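PDB 1LRZ: factor essential for expression of methicillin resistance from Staphylococcus aureus, which catalyses the addition of glycines 2 and 3 to the pentaglycine bridge of the peptidoglycan precursor, with glycyl-tRNA as donor. Local coordinates for residues Thr4-Thr7 against Ala8-Gly12; Gly12-Thr15 against Asp16-Tyr20; Gln25-Gly28 against His29-Lys33. One frame throughout, in Å; residues are numbered along the deposited sequence.

Interaction 1: residues Thr4-Thr7 against Ala8-Gly12; sequences TNLT and AKEFG
Thr-7 and Glu-10 grip each other reciprocally where strand 2-5 gives way to helix 8-16. In one direction the backbone N of Thr-7 donates to Glu-10 OE1 over 3.0 Å in a nearly straight bond (N-H...O 167°). It meets the oxygen on its anti side, 32° out of the carboxylate plane. In the other direction Glu-10 N reaches back to Thr-7 OG1 at 3.1 Å, although the exact place of this hydroxyl is less certain. With chi1 at 66°, Thr-7 holds OG1 between its own N and carbonyl carbon, facing the first turn, while the methyl CG2 lies 3.8 Å from Glu-10 OE1. Glu-10 turns CG anti to its carbonyl carbon and then runs extended, which carries the carboxylate back past the start of the helix; the two side chains cross at about a right angle. OE1 has a second bond, from a water at 2.7 Å that also donates to Asn-5 O, so the acid is tied to the end of the strand as well. Its other oxygen, OE2, forms a salt bridge with Lys-46 of strand 39-46, and the carboxylate is thus fixed at both oxygens; the lysine and the helix N-terminus probably favour its charged form. Leu-6 points toward the helix, with CB 3.7 Å from Glu-10 OE1. Its CD1 touches the edge of the Phe-11 ring at CD1, 4.3 Å away, and both side chains pack on Ala-55 of strand 52-63. The first helical backbone bond, Phe-11 N to Thr-7 O, is 3.0 Å long. Threonine at the N-cap and glutamate three residues later, bonded in both directions, make a classic capping box, here where strand 2-5, outermost in its sheet within this chain, meets the first helix of FemA.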
ATOM      1  N   THR A   4      20.397 -16.239  17.720  1.00 27.20           N
ATOM      2  CA  THR A   4      21.667 -15.687  17.284  1.00 26.81           C
ATOM      3  C   THR A   4      21.482 -14.470  16.378  1.00 24.62           C
ATOM      4  O   THR A   4      20.358 -14.082  16.065  1.00 22.34           O
ATOM      5  CB  THR A   4      22.486 -16.760  16.528  1.00 30.50           C
ATOM      6  OG1 THR A   4      23.767 -16.227  16.177  1.00 34.68           O
ATOM      7  CG2 THR A   4      21.764 -17.192  15.255  1.00 30.86           C
ATOM      8  N   ASN A   5      22.593 -13.854  15.988  1.00 22.91           N
ATOM      9  CA  ASN A   5      22.554 -12.720  15.081  1.00 24.03           C
ATOM     10  C   ASN A   5      22.571 -13.337  13.686  1.00 24.72           C
ATOM     11  O   ASN A   5      23.112 -14.424  13.500  1.00 23.74           O
ATOM     12  CB  ASN A   5      23.776 -11.826  15.284  1.00 24.17           C
ATOM     13  CG  ASN A   5      23.613 -10.892  16.463  1.00 28.10           C
ATOM     14  OD1 ASN A   5      22.915  -9.875  16.380  1.00 29.34           O
ATOM     15  ND2 ASN A   5      24.235 -11.239  17.576  1.00 26.78           N
ATOM     16  N   LEU A   6      21.980 -12.654  12.715  1.00 23.09           N
ATOM     17  CA  LEU A   6      21.930 -13.160  11.351  1.00 22.01           C
ATOM     18  C   LEU A   6      22.654 -12.205  10.418  1.00 22.91           C
ATOM     19  O   LEU A   6      22.736 -11.002  10.687  1.00 22.73           O
ATOM     20  CB  LEU A   6      20.470 -13.282  10.882  1.00 20.74           C
ATOM     21  CG  LEU A   6      19.449 -14.109  11.671  1.00 20.55           C
ATOM     22  CD1 LEU A   6      18.095 -13.985  10.986  1.00 17.47           C
ATOM     23  CD2 LEU A   6      19.884 -15.588  11.740  1.00 17.39           C
ATOM     24  N   THR A   7      23.178 -12.735   9.318  1.00 21.23           N
ATOM     25  CA  THR A   7      23.836 -11.892   8.325  1.00 23.76           C
ATOM     26  C   THR A   7      22.690 -11.298   7.515  1.00 21.59           C
ATOM     27  O   THR A   7      21.582 -11.830   7.528  1.00 21.99           O
ATOM     28  CB  THR A   7      24.710 -12.713   7.380  1.00 26.17           C
ATOM     29  OG1 THR A   7      23.873 -13.569   6.592  1.00 20.56           O
ATOM     30  CG2 THR A   7      25.708 -13.568   8.191  1.00 25.74           C
ATOM     31  N   ALA A   8      22.946 -10.206   6.807  1.00 22.26           N
ATOM     32  CA  ALA A   8      21.910  -9.568   6.009  1.00 23.14           C
ATOM     33  C   ALA A   8      21.353 -10.533   4.962  1.00 25.60           C
ATOM     34  O   ALA A   8      20.149 -10.545   4.686  1.00 25.35           O
ATOM     35  CB  ALA A   8      22.473  -8.311   5.329  1.00 20.81           C
ATOM     36  N   LYS A   9      22.234 -11.341   4.381  1.00 25.56           N
ATOM     37  CA  LYS A   9      21.827 -12.296   3.359  1.00 27.48           C
ATOM     38  C   LYS A   9      20.856 -13.329   3.934  1.00 26.98           C
ATOM     39  O   LYS A   9      19.803 -13.592   3.357  1.00 28.68           O
ATOM     40  CB  LYS A   9      23.069 -12.981   2.780  1.00 31.67           C
ATOM     41  CG  LYS A   9      22.777 -13.998   1.692  1.00 37.43           C
ATOM     42  CD  LYS A   9      24.047 -14.741   1.282  1.00 43.61           C
ATOM     43  CE  LYS A   9      23.744 -15.942   0.400  1.00 47.41           C
ATOM     44  NZ  LYS A   9      24.982 -16.733   0.138  1.00 49.27           N
ATOM     45  N   GLU A  10      21.204 -13.903   5.077  1.00 24.14           N
ATOM     46  CA  GLU A  10      20.337 -14.893   5.707  1.00 25.98           C
ATOM     47  C   GLU A  10      18.993 -14.266   6.051  1.00 23.53           C
ATOM     48  O   GLU A  10      17.955 -14.877   5.862  1.00 23.27           O
ATOM     49  CB  GLU A  10      20.945 -15.417   7.012  1.00 28.27           C
ATOM     50  CG  GLU A  10      22.343 -15.969   6.899  1.00 34.18           C
ATOM     51  CD  GLU A  10      22.862 -16.438   8.240  1.00 34.13           C
ATOM     52  OE1 GLU A  10      22.730 -15.681   9.222  1.00 29.49           O
ATOM     53  OE2 GLU A  10      23.397 -17.561   8.313  1.00 33.52           O
ATOM     54  N   PHE A  11      19.045 -13.061   6.610  1.00 20.97           N
ATOM     55  CA  PHE A  11      17.859 -12.330   7.022  1.00 21.61           C
ATOM     56  C   PHE A  11      16.914 -12.116   5.847  1.00 19.60           C
ATOM     57  O   PHE A  11      15.748 -12.488   5.910  1.00 19.78           O
ATOM     58  CB  PHE A  11      18.249 -10.967   7.584  1.00 20.82           C
ATOM     59  CG  PHE A  11      17.077 -10.157   8.048  1.00 20.00           C
ATOM     60  CD1 PHE A  11      16.380 -10.520   9.197  1.00 17.52           C
ATOM     61  CD2 PHE A  11      16.677  -9.027   7.344  1.00 16.21           C
ATOM     62  CE1 PHE A  11      15.298  -9.761   9.646  1.00 17.45           C
ATOM     63  CE2 PHE A  11      15.594  -8.257   7.780  1.00 16.80           C
ATOM     64  CZ  PHE A  11      14.904  -8.622   8.933  1.00 17.02           C
ATOM     65  N   GLY A  12      17.434 -11.517   4.782  1.00 20.15           N
ATOM     66  CA  GLY A  12      16.632 -11.248   3.599  1.00 21.52           C
ATOM     67  C   GLY A  12      16.015 -12.481   2.955  1.00 22.10           C
ATOM     68  O   GLY A  12      14.837 -12.465   2.552  1.00 19.75           O
TER
HETATM   69  O   HOH W   1      24.288 -15.943  11.441  1.00 37.11           O

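Interaction 2: residues Gly12-Thr15 against Asp16-Tyr20; sequences GAFT and DSMPY
Met-18 lays its CG over one face of the Phe-14 ring, the compact part of the contact. CG stands 3.8 Å from the ring centroid and 23° off the normal, a CH-pi contact displaced toward the rim at CZ. Bends at chi2 (-71°) and chi3 (-83°) fold the thioether back beside the phenyl group, with SD 4.7 Å from the centroid in an oblique Met-aromatic contact. Val-77 of strand 67-78 touches both side chains. The backbone meanwhile leaves helix 8-16: Asp-16 N still bonds to Gly-12 O four residues back, at 3.0 Å, but Ser-17 N and Met-18 N turn to carbonyls three residues back, Phe-14 O and, at a longer 3.3 Å, Thr-15 O, each from above the carbonyl plane. The bonding thus shifts to a 3-10-like turn leading into the loop before helix 27-35. Ser-17 OG adds a second bond to Phe-14 O at 2.8 Å, so one carbonyl takes two donors from the same residue. The polar flank is looser and hydrated. There a water joins Thr-15 OG1 (2.7 Å), also hydrogen-bonded to Phe-11 O, to Asp-16 OD2, to which it donates, while Asp-16 OD1 forms a salt bridge with Arg-235.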
ATOM      1  N   GLY A  12      17.434 -11.517   4.782  1.00 20.15           N
ATOM      2  CA  GLY A  12      16.632 -11.248   3.599  1.00 21.52           C
ATOM      3  C   GLY A  12      16.015 -12.481   2.955  1.00 22.10           C
ATOM      4  O   GLY A  12      14.837 -12.465   2.552  1.00 19.75           O
ATOM      5  N   ALA A  13      16.805 -13.547   2.850  1.00 20.24           N
ATOM      6  CA  ALA A  13      16.331 -14.783   2.240  1.00 22.23           C
ATOM      7  C   ALA A  13      15.176 -15.375   3.035  1.00 23.17           C
ATOM      8  O   ALA A  13      14.168 -15.817   2.462  1.00 19.99           O
ATOM      9  CB  ALA A  13      17.476 -15.798   2.146  1.00 25.15           C
ATOM     10  N   PHE A  14      15.314 -15.386   4.357  1.00 19.60           N
ATOM     11  CA  PHE A  14      14.250 -15.942   5.185  1.00 20.33           C
ATOM     12  C   PHE A  14      12.976 -15.110   5.148  1.00 20.14           C
ATOM     13  O   PHE A  14      11.890 -15.635   4.905  1.00 21.70           O
ATOM     14  CB  PHE A  14      14.684 -16.071   6.638  1.00 18.37           C
ATOM     15  CG  PHE A  14      13.596 -16.566   7.534  1.00 15.68           C
ATOM     16  CD1 PHE A  14      13.154 -17.881   7.443  1.00 17.92           C
ATOM     17  CD2 PHE A  14      13.009 -15.717   8.470  1.00 18.42           C
ATOM     18  CE1 PHE A  14      12.143 -18.353   8.278  1.00 22.29           C
ATOM     19  CE2 PHE A  14      12.001 -16.167   9.310  1.00 18.90           C
ATOM     20  CZ  PHE A  14      11.562 -17.493   9.219  1.00 21.51           C
ATOM     21  N   THR A  15      13.094 -13.810   5.382  1.00 20.12           N
ATOM     22  CA  THR A  15      11.891 -12.983   5.381  1.00 20.08           C
ATOM     23  C   THR A  15      11.154 -12.963   4.027  1.00 19.73           C
ATOM     24  O   THR A  15       9.927 -12.891   4.002  1.00 19.43           O
ATOM     25  CB  THR A  15      12.211 -11.559   5.849  1.00 18.54           C
ATOM     26  OG1 THR A  15      13.198 -10.976   4.985  1.00 19.35           O
ATOM     27  CG2 THR A  15      12.741 -11.600   7.288  1.00 16.47           C
ATOM     28  N   ASP A  16      11.887 -13.051   2.915  1.00 16.41           N
ATOM     29  CA  ASP A  16      11.262 -13.075   1.588  1.00 19.59           C
ATOM     30  C   ASP A  16      10.414 -14.333   1.387  1.00 19.94           C
ATOM     31  O   ASP A  16       9.511 -14.348   0.557  1.00 21.62           O
ATOM     32  CB  ASP A  16      12.312 -13.056   0.467  1.00 20.71           C
ATOM     33  CG  ASP A  16      12.761 -11.657   0.085  1.00 23.96           C
ATOM     34  OD1 ASP A  16      13.619 -11.560  -0.816  1.00 26.91           O
ATOM     35  OD2 ASP A  16      12.269 -10.663   0.666  1.00 23.61           O
ATOM     36  N   SER A  17      10.708 -15.389   2.136  1.00 20.78           N
ATOM     37  CA  SER A  17       9.979 -16.638   1.978  1.00 21.13           C
ATOM     38  C   SER A  17       8.819 -16.827   2.941  1.00 20.49           C
ATOM     39  O   SER A  17       8.124 -17.827   2.873  1.00 19.79           O
ATOM     40  CB  SER A  17      10.940 -17.824   2.146  1.00 22.26           C
ATOM     41  OG  SER A  17      11.345 -17.962   3.506  1.00 24.46           O
ATOM     42  N   MET A  18       8.597 -15.868   3.830  1.00 19.56           N
ATOM     43  CA  MET A  18       7.556 -16.023   4.840  1.00 16.96           C
ATOM     44  C   MET A  18       6.346 -15.108   4.695  1.00 18.30           C
ATOM     45  O   MET A  18       6.457 -13.978   4.214  1.00 15.62           O
ATOM     46  CB  MET A  18       8.171 -15.797   6.240  1.00 14.72           C
ATOM     47  CG  MET A  18       9.166 -16.904   6.721  1.00 17.02           C
ATOM     48  SD  MET A  18       8.318 -18.446   7.119  1.00 10.29           S
ATOM     49  CE  MET A  18       7.781 -18.139   8.735  1.00 18.33           C
ATOM     50  N   PRO A  19       5.168 -15.595   5.107  1.00 17.95           N
ATOM     51  CA  PRO A  19       3.951 -14.778   5.032  1.00 18.29           C
ATOM     52  C   PRO A  19       4.042 -13.775   6.176  1.00 17.98           C
ATOM     53  O   PRO A  19       4.722 -14.026   7.174  1.00 15.44           O
ATOM     54  CB  PRO A  19       2.828 -15.794   5.254  1.00 21.30           C
ATOM     55  CG  PRO A  19       3.485 -16.832   6.122  1.00 21.87           C
ATOM     56  CD  PRO A  19       4.845 -16.984   5.464  1.00 19.70           C
ATOM     57  N   TYR A  20       3.362 -12.643   6.038  1.00 16.54           N
ATOM     58  CA  TYR A  20       3.383 -11.613   7.063  1.00 16.67           C
ATOM     59  C   TYR A  20       4.792 -11.158   7.452  1.00 16.17           C
ATOM     60  O   TYR A  20       5.141 -11.067   8.625  1.00 17.24           O
ATOM     61  CB  TYR A  20       2.590 -12.069   8.298  1.00 13.64           C
ATOM     62  CG  TYR A  20       1.089 -11.938   8.090  1.00 17.97           C
ATOM     63  CD1 TYR A  20       0.476 -10.679   8.055  1.00 17.11           C
ATOM     64  CD2 TYR A  20       0.298 -13.057   7.833  1.00 16.08           C
ATOM     65  CE1 TYR A  20      -0.886 -10.536   7.763  1.00 15.64           C
ATOM     66  CE2 TYR A  20      -1.070 -12.923   7.538  1.00 18.91           C
ATOM     67  CZ  TYR A  20      -1.646 -11.665   7.504  1.00 17.62           C
ATOM     68  OH  TYR A  20      -2.980 -11.528   7.195  1.00 19.08           O
TER
HETATM   69  O   HOH W   2      13.306  -9.475   2.700  1.00 27.06           O
HETATM   70  O   HOH W   3       7.587 -13.003   2.098  1.00 31.68           O

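Interaction 3: residues Gln25-Gly28 against His29-Lys33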
ATOM      1  N   GLN A  25      10.859  -5.456   7.453  1.00 16.65           N
ATOM      2  CA  GLN A  25      11.683  -6.619   7.813  1.00 15.89           C
ATOM      3  C   GLN A  25      12.436  -7.050   6.553  1.00 16.99           C
ATOM      4  O   GLN A  25      12.330  -8.195   6.106  1.00 17.76           O
ATOM      5  CB  GLN A  25      10.802  -7.770   8.335  1.00 13.60           C
ATOM      6  CG  GLN A  25      10.178  -7.486   9.716  1.00 13.86           C
ATOM      7  CD  GLN A  25      11.230  -7.268  10.816  1.00 20.01           C
ATOM      8  OE1 GLN A  25      11.121  -6.346  11.643  1.00 17.95           O
ATOM      9  NE2 GLN A  25      12.240  -8.121  10.833  1.00 11.37           N
ATOM     10  N   THR A  26      13.204  -6.117   5.994  1.00 18.45           N
ATOM     11  CA  THR A  26      13.959  -6.358   4.758  1.00 20.20           C
ATOM     12  C   THR A  26      15.384  -5.810   4.839  1.00 20.00           C
ATOM     13  O   THR A  26      15.711  -4.993   5.702  1.00 18.72           O
ATOM     14  CB  THR A  26      13.291  -5.651   3.555  1.00 20.37           C
ATOM     15  OG1 THR A  26      13.258  -4.238   3.809  1.00 19.94           O
ATOM     16  CG2 THR A  26      11.866  -6.149   3.346  1.00 20.16           C
ATOM     17  N   VAL A  27      16.219  -6.246   3.906  1.00 19.20           N
ATOM     18  CA  VAL A  27      17.598  -5.787   3.859  1.00 20.48           C
ATOM     19  C   VAL A  27      17.623  -4.296   3.532  1.00 20.83           C
ATOM     20  O   VAL A  27      18.418  -3.536   4.100  1.00 21.74           O
ATOM     21  CB  VAL A  27      18.384  -6.579   2.805  1.00 22.66           C
ATOM     22  CG1 VAL A  27      19.765  -5.968   2.600  1.00 22.03           C
ATOM     23  CG2 VAL A  27      18.504  -8.017   3.259  1.00 20.54           C
ATOM     24  N   GLY A  28      16.737  -3.874   2.631  1.00 19.00           N
ATOM     25  CA  GLY A  28      16.675  -2.468   2.275  1.00 18.98           C
ATOM     26  C   GLY A  28      16.341  -1.592   3.478  1.00 19.91           C
ATOM     27  O   GLY A  28      16.889  -0.498   3.627  1.00 21.30           O
ATOM     28  N   HIS A  29      15.446  -2.054   4.350  1.00 19.37           N
ATOM     29  CA  HIS A  29      15.097  -1.250   5.523  1.00 19.69           C
ATOM     30  C   HIS A  29      16.273  -1.258   6.502  1.00 19.43           C
ATOM     31  O   HIS A  29      16.538  -0.253   7.165  1.00 19.77           O
ATOM     32  CB  HIS A  29      13.834  -1.784   6.207  1.00 21.47           C
ATOM     33  CG  HIS A  29      13.247  -0.835   7.205  1.00 25.98           C
ATOM     34  ND1 HIS A  29      13.271  -1.066   8.565  1.00 27.73           N
ATOM     35  CD2 HIS A  29      12.615   0.350   7.039  1.00 22.43           C
ATOM     36  CE1 HIS A  29      12.676  -0.068   9.191  1.00 24.18           C
ATOM     37  NE2 HIS A  29      12.270   0.805   8.288  1.00 25.55           N
ATOM     38  N   TYR A  30      16.974  -2.390   6.568  1.00 18.71           N
ATOM     39  CA  TYR A  30      18.148  -2.545   7.430  1.00 22.14           C
ATOM     40  C   TYR A  30      19.200  -1.512   7.037  1.00 23.03           C
ATOM     41  O   TYR A  30      19.754  -0.808   7.889  1.00 22.51           O
ATOM     42  CB  TYR A  30      18.743  -3.947   7.261  1.00 24.34           C
ATOM     43  CG  TYR A  30      20.092  -4.161   7.928  1.00 24.51           C
ATOM     44  CD1 TYR A  30      20.226  -4.102   9.313  1.00 26.27           C
ATOM     45  CD2 TYR A  30      21.222  -4.477   7.169  1.00 28.71           C
ATOM     46  CE1 TYR A  30      21.449  -4.356   9.938  1.00 27.89           C
ATOM     47  CE2 TYR A  30      22.459  -4.739   7.783  1.00 29.58           C
ATOM     48  CZ  TYR A  30      22.561  -4.677   9.168  1.00 30.55           C
ATOM     49  OH  TYR A  30      23.766  -4.945   9.786  1.00 30.88           O
ATOM     50  N   GLU A  31      19.470  -1.433   5.735  1.00 23.93           N
ATOM     51  CA  GLU A  31      20.457  -0.493   5.219  1.00 24.87           C
ATOM     52  C   GLU A  31      19.993   0.945   5.407  1.00 24.20           C
ATOM     53  O   GLU A  31      20.802   1.838   5.669  1.00 24.37           O
ATOM     54  CB  GLU A  31      20.743  -0.795   3.750  1.00 23.33           C
ATOM     55  CG  GLU A  31      21.239  -2.213   3.549  1.00 31.01           C
ATOM     56  CD  GLU A  31      21.795  -2.459   2.165  1.00 35.88           C
ATOM     57  OE1 GLU A  31      21.460  -1.683   1.248  1.00 41.88           O
ATOM     58  OE2 GLU A  31      22.557  -3.436   1.988  1.00 34.14           O
ATOM     59  N   LEU A  32      18.688   1.166   5.290  1.00 24.73           N
ATOM     60  CA  LEU A  32      18.127   2.495   5.482  1.00 25.55           C
ATOM     61  C   LEU A  32      18.389   2.967   6.917  1.00 27.45           C
ATOM     62  O   LEU A  32      18.936   4.048   7.138  1.00 26.85           O
ATOM     63  CB  LEU A  32      16.617   2.486   5.231  1.00 24.74           C
ATOM     64  CG  LEU A  32      15.910   3.792   5.602  1.00 25.66           C
ATOM     65  CD1 LEU A  32      16.537   4.947   4.846  1.00 29.44           C
ATOM     66  CD2 LEU A  32      14.438   3.692   5.265  1.00 32.09           C
ATOM     67  N   LYS A  33      17.992   2.154   7.892  1.00 25.49           N
ATOM     68  CA  LYS A  33      18.184   2.507   9.292  1.00 27.03           C
ATOM     69  C   LYS A  33      19.660   2.725   9.630  1.00 27.21           C
ATOM     70  O   LYS A  33      19.999   3.647  10.376  1.00 29.67           O
ATOM     71  CB  LYS A  33      17.574   1.425  10.189  1.00 27.37           C
ATOM     72  CG  LYS A  33      16.052   1.406  10.180  1.00 28.25           C
ATOM     73  CD  LYS A  33      15.514   2.702  10.764  1.00 34.00           C
ATOM     74  CE  LYS A  33      14.012   2.657  10.974  1.00 37.49           C
ATOM     75  NZ  LYS A  33      13.531   3.913  11.628  1.00 41.51           N
TER
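Thr-26 caps helix 27-35 through the amide of His-29. The capping bond runs from His-29 N to Thr-26 OG1 at 3.1 Å, with an N-H...O angle of 152°. A chi1 of 60° turns the threonine hydroxyl toward that amide, and the same hydroxyl is hydrogen-bonded to Phe-23 O in the preceding loop. Backbone bonds follow at once: Tyr-30 N to Thr-26 O (3.0 Å), Glu-31 N to Val-27 O (2.9 Å) and Leu-32 N to Gly-28 O (3.0 Å). Together they form the N-capped start of helix 27-35, in which each amide bonds to the carbonyl four residues back. The remaining contacts are van der Waals ones between side-chain carbons and oxygens. Val-27 and Glu-31 run side by side in the same direction, and Val-27 CG1 comes within 3.8 Å of Glu-31 OE2. The acid's CG lies 3.2 Å from Val-27 O, against the carbonyl that its own amide uses. Tyr-30 brings its CB equally near that oxygen, but its ring leads away to Leu-42 and Thr-40 of strand 39-46. His-29 and Tyr-30 both meet Leu-57 of strand 52-63, while Leu-32 packs on helix 222-232.

How the interactions relate
Interactions 1 and 2 lie at the start and finish of helix 8-16, share Gly-12 and have centres about 11 Å apart. Interaction 3 opens the next helix, 27-35, with its centre about 12 Å from that of interaction 1 and 13 Å from that of interaction 2. The two helices also touch directly. Val-27 CG2 lies 3.3 Å from Ala-8 O and 3.8 Å from Gly-12 CA, while Phe-11 CE2 comes within 3.7 Å of Thr-26 N. Thr-15 OG1 approaches Gln-25 O to 3.1 Å, which brings interactions 2 and 3 together. Of the two threonine N-caps, that of interaction 1 alone is completed to a capping box.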